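Local coordinates for protein TssK C (Escherichia coli, PDB 5M2Y) that is a type VI secretion baseplate component whose C-terminal domain, the part described here, probably docks the baseplate onto the membrane complex, at residues T45-P48 with Q49-A53; P83-E87 with N88-A92. One frame throughout, in Å; residues are numbered along the deposited sequence.

Contact 1 of 2, residues T45-P48 with Q49-A53; sequences TKFP and QLCKA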
# COMPACT_ATOMS: atom_id res chain seq x y z
N THR A 45 -3.95 4.95 -14.19
CA THR A 45 -5.25 5.60 -14.20
C THR A 45 -6.25 4.96 -13.22
O THR A 45 -6.89 5.68 -12.46
CB THR A 45 -5.76 5.59 -15.66
OG1 THR A 45 -4.90 6.39 -16.47
CG2 THR A 45 -7.21 6.04 -15.79
N LYS A 46 -6.38 3.63 -13.24
CA LYS A 46 -7.38 2.82 -12.52
C LYS A 46 -6.99 2.30 -11.15
O LYS A 46 -7.87 2.22 -10.29
CB LYS A 46 -7.80 1.66 -13.42
CG LYS A 46 -8.49 2.09 -14.70
CD LYS A 46 -9.01 0.87 -15.43
CE LYS A 46 -9.65 1.18 -16.76
NZ LYS A 46 -10.01 -0.08 -17.44
N PHE A 47 -5.71 1.93 -10.93
CA PHE A 47 -5.25 1.41 -9.63
C PHE A 47 -5.67 2.29 -8.43
O PHE A 47 -6.18 1.73 -7.47
CB PHE A 47 -3.75 1.13 -9.61
CG PHE A 47 -3.27 0.41 -8.37
CD1 PHE A 47 -3.39 -0.97 -8.25
CD2 PHE A 47 -2.71 1.12 -7.32
CE1 PHE A 47 -2.96 -1.62 -7.09
CE2 PHE A 47 -2.29 0.46 -6.16
CZ PHE A 47 -2.40 -0.91 -6.06
N PRO A 48 -5.56 3.65 -8.47
CA PRO A 48 -5.98 4.45 -7.30
C PRO A 48 -7.47 4.32 -6.92
O PRO A 48 -7.83 4.59 -5.78
CB PRO A 48 -5.65 5.88 -7.71
CG PRO A 48 -4.54 5.73 -8.72
CD PRO A 48 -4.94 4.52 -9.49
N GLN A 49 -8.31 3.91 -7.88
CA GLN A 49 -9.75 3.71 -7.66
C GLN A 49 -10.11 2.26 -7.42
O GLN A 49 -11.12 2.00 -6.78
CB GLN A 49 -10.56 4.29 -8.82
CG GLN A 49 -10.54 5.80 -8.79
CD GLN A 49 -11.54 6.43 -9.71
OE1 GLN A 49 -11.38 6.38 -10.93
NE2 GLN A 49 -12.56 7.07 -9.15
N LEU A 50 -9.31 1.32 -7.93
CA LEU A 50 -9.56 -0.11 -7.76
C LEU A 50 -9.00 -0.67 -6.46
O LEU A 50 -9.67 -1.47 -5.81
CB LEU A 50 -9.03 -0.91 -8.95
CG LEU A 50 -9.80 -0.72 -10.26
CD1 LEU A 50 -9.05 -1.31 -11.41
CD2 LEU A 50 -11.19 -1.34 -10.18
N CYS A 51 -7.78 -0.25 -6.08
CA CYS A 51 -7.16 -0.72 -4.85
C CYS A 51 -7.76 -0.01 -3.66
O CYS A 51 -7.85 1.22 -3.67
CB CYS A 51 -5.65 -0.55 -4.90
SG CYS A 51 -4.78 -1.14 -3.43
N LYS A 52 -8.16 -0.77 -2.65
CA LYS A 52 -8.76 -0.21 -1.45
C LYS A 52 -8.03 -0.69 -0.21
O LYS A 52 -7.78 -1.89 -0.07
CB LYS A 52 -10.25 -0.60 -1.36
CG LYS A 52 -11.09 -0.16 -2.54
CD LYS A 52 -11.68 1.24 -2.35
CE LYS A 52 -12.51 1.43 -3.60
NZ LYS A 52 -12.40 2.75 -4.25
N ALA A 53 -7.72 0.23 0.69
CA ALA A 53 -7.10 -0.12 1.96
C ALA A 53 -8.19 -0.68 2.88
O ALA A 53 -9.30 -0.14 2.94
CB ALA A 53 -6.47 1.10 2.59
O HOH W 1 -8.54 3.68 -2.72
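F47 and C51, one helical turn apart, meet on the buried side of the chain where helix 40-50 ends. The CB of C51 sits over one face of the F47 ring, 3.6 Å from the ring centroid and 19° off its normal, a CH-pi contact displaced toward the rim, with the closest approach at CZ. With SG anti to the backbone N of C51 (chi1 -179°), the sulfur is carried on past the ring and meets it obliquely, SG lying 4.3 Å from the F47 centroid. On the outer flank the packing is lighter: CD1 of L50 rests against CB of K46, whose ammonium group, NZ, runs off to a salt bridge with OE2 of E42.

Backbone bonds close the last turn. K46 O accepts from two amides, L50 N at 2.9 Å and Q49 N at 3.0 Å. The straightest bond is C51 N to F47 O, with an angle of 169° at the hydrogen. P48 has no N-H to give to the preceding turn, and the helix kinks there.

At the helix end, water 1 donates to both P48 O in the last turn and C51 O just past it, and K52 NZ folds back to donate to Q49 O at 2.9 Å. This is a helix C-terminus: C51 leaves helical angles and leads directly into strand 52-54, outermost in the sheet of this chain, its side chain and F47 packed against I72 of the sheet.

Contact 2 of 2, residues P83-E87 with N88-A92; sequences PLRLE and NQYFA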
# COMPACT_ATOMS: atom_id res chain seq x y z
N PRO A 83 14.77 -1.25 -5.77
CA PRO A 83 14.94 -2.06 -6.99
C PRO A 83 14.12 -1.51 -8.15
O PRO A 83 12.94 -1.21 -7.98
CB PRO A 83 14.46 -3.44 -6.56
CG PRO A 83 14.72 -3.48 -5.10
CD PRO A 83 14.40 -2.10 -4.62
N LEU A 84 14.78 -1.34 -9.31
CA LEU A 84 14.17 -0.78 -10.52
C LEU A 84 13.35 -1.80 -11.26
O LEU A 84 13.73 -2.97 -11.35
CB LEU A 84 15.24 -0.23 -11.48
CG LEU A 84 16.13 0.93 -11.02
CD1 LEU A 84 17.12 1.27 -12.09
CD2 LEU A 84 15.32 2.19 -10.73
N ARG A 85 12.22 -1.36 -11.80
CA ARG A 85 11.31 -2.17 -12.59
C ARG A 85 10.76 -1.29 -13.67
O ARG A 85 9.96 -0.40 -13.39
CB ARG A 85 10.16 -2.72 -11.75
CG ARG A 85 10.52 -3.62 -10.59
CD ARG A 85 10.90 -5.01 -11.02
NE ARG A 85 11.12 -5.86 -9.85
CZ ARG A 85 12.28 -6.01 -9.23
NH1 ARG A 85 13.37 -5.39 -9.69
NH2 ARG A 85 12.37 -6.79 -8.17
N LEU A 86 11.18 -1.55 -14.91
CA LEU A 86 10.75 -0.82 -16.09
C LEU A 86 9.23 -0.81 -16.24
O LEU A 86 8.67 0.24 -16.52
CB LEU A 86 11.39 -1.46 -17.33
CG LEU A 86 11.12 -0.83 -18.68
CD1 LEU A 86 11.88 0.48 -18.84
CD2 LEU A 86 11.51 -1.77 -19.81
N GLU A 87 8.59 -1.96 -16.02
CA GLU A 87 7.15 -2.15 -16.18
C GLU A 87 6.27 -1.84 -14.96
O GLU A 87 5.04 -1.92 -15.06
CB GLU A 87 6.88 -3.58 -16.67
CG GLU A 87 7.09 -3.72 -18.16
CD GLU A 87 7.46 -5.11 -18.68
OE1 GLU A 87 7.03 -6.13 -18.11
OE2 GLU A 87 8.09 -5.14 -19.76
N ASN A 88 6.88 -1.51 -13.82
CA ASN A 88 6.13 -1.19 -12.61
C ASN A 88 5.60 0.22 -12.55
O ASN A 88 6.15 1.15 -13.16
CB ASN A 88 6.93 -1.46 -11.37
CG ASN A 88 6.96 -2.91 -11.04
OD1 ASN A 88 6.94 -3.79 -11.91
ND2 ASN A 88 7.04 -3.21 -9.77
N GLN A 89 4.52 0.38 -11.80
CA GLN A 89 3.88 1.66 -11.55
C GLN A 89 3.98 1.90 -10.06
O GLN A 89 3.80 0.98 -9.28
CB GLN A 89 2.42 1.61 -11.98
CG GLN A 89 2.25 1.55 -13.50
CD GLN A 89 2.72 2.78 -14.24
OE1 GLN A 89 2.67 3.91 -13.73
NE2 GLN A 89 3.10 2.60 -15.49
N TYR A 90 4.32 3.14 -9.69
CA TYR A 90 4.51 3.52 -8.29
C TYR A 90 3.43 4.45 -7.81
O TYR A 90 2.93 5.27 -8.57
CB TYR A 90 5.92 4.07 -8.05
CG TYR A 90 7.00 3.06 -8.41
CD1 TYR A 90 7.44 2.91 -9.71
CD2 TYR A 90 7.51 2.20 -7.45
CE1 TYR A 90 8.39 1.95 -10.05
CE2 TYR A 90 8.45 1.23 -7.78
CZ TYR A 90 8.89 1.11 -9.08
OH TYR A 90 9.82 0.15 -9.41
N PHE A 91 3.02 4.26 -6.56
CA PHE A 91 1.96 5.05 -5.95
C PHE A 91 2.28 5.40 -4.52
O PHE A 91 2.77 4.56 -3.78
CB PHE A 91 0.63 4.28 -5.98
CG PHE A 91 0.19 3.79 -7.34
CD1 PHE A 91 0.63 2.58 -7.83
CD2 PHE A 91 -0.67 4.55 -8.12
CE1 PHE A 91 0.25 2.14 -9.10
CE2 PHE A 91 -1.05 4.10 -9.40
CZ PHE A 91 -0.59 2.90 -9.88
N ALA A 92 1.99 6.62 -4.13
CA ALA A 92 2.16 7.03 -2.75
C ALA A 92 0.87 6.82 -2.01
O ALA A 92 -0.20 6.97 -2.58
CB ALA A 92 2.52 8.50 -2.69
O HOH W 2 10.30 -1.52 -7.33
O HOH W 3 11.61 1.52 -10.85
O HOH W 4 6.37 1.56 -16.02
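R85 to N88 form a type I beta turn, closed by a weak backbone bond from N88 N to R85 O of 3.3 Å. Past the turn the chain straightens into strand 89-95. Water 4 donates to both L86 O and N88 O, bridging two carbonyls of the turn just before the strand starts.

Within the turn, the side chains of R85 and N88 lie alongside each other and point the same way. CB of R85 presses on the amide carbon CG of N88 at 3.3 Å, while R85 CG lies by ND2; guanidinium and amide planes stand 77° apart. R85 bends at chi2 (-76°), which takes its guanidinium back along the loop, where NH1 donates to L84 O at 3.0 Å. The Y90 hydroxyl reaches the loop through water: OH is 2.7 Å from water 2, which lies in the ring plane and donates to P83 O; the same hydroxyl hydrogen-bonds to water 3, which accepts from R85 N.

The buried N88 amide is fixed by strand 28-35, ND2 bonding S33 OG and OD1 accepting from R35 NE. The turn thus closes the loop after strand 70-75 and delivers the chain between strands 28-35 and 70-75, with Q89 touching L43 and Q44 of helix 40-50.

In the fold
Contact 1 precedes contact 2 in the chain, and their centres lie about 15 Å apart, yet the two meet through F91. Its CE1 atom is 3.6 Å from CD2 of F47, the ring planes inclined at about 35°, and its CE2 is 3.9 Å from CD of P48. Strand 89-95, begun by contact 2, therefore packs against the C-terminal end of helix 40-50, with I72 of strand 70-75 touched by F47, C51 and F91 alike. Contact 1 lies nearer the middle of the domain, its centre about 10 Å from that of the chain; contact 2, at about 13 Å, is largely a surface turn. Both run into the same antiparallel sheet, contact 1 through strand 52-54 and contact 2 through strand 89-95.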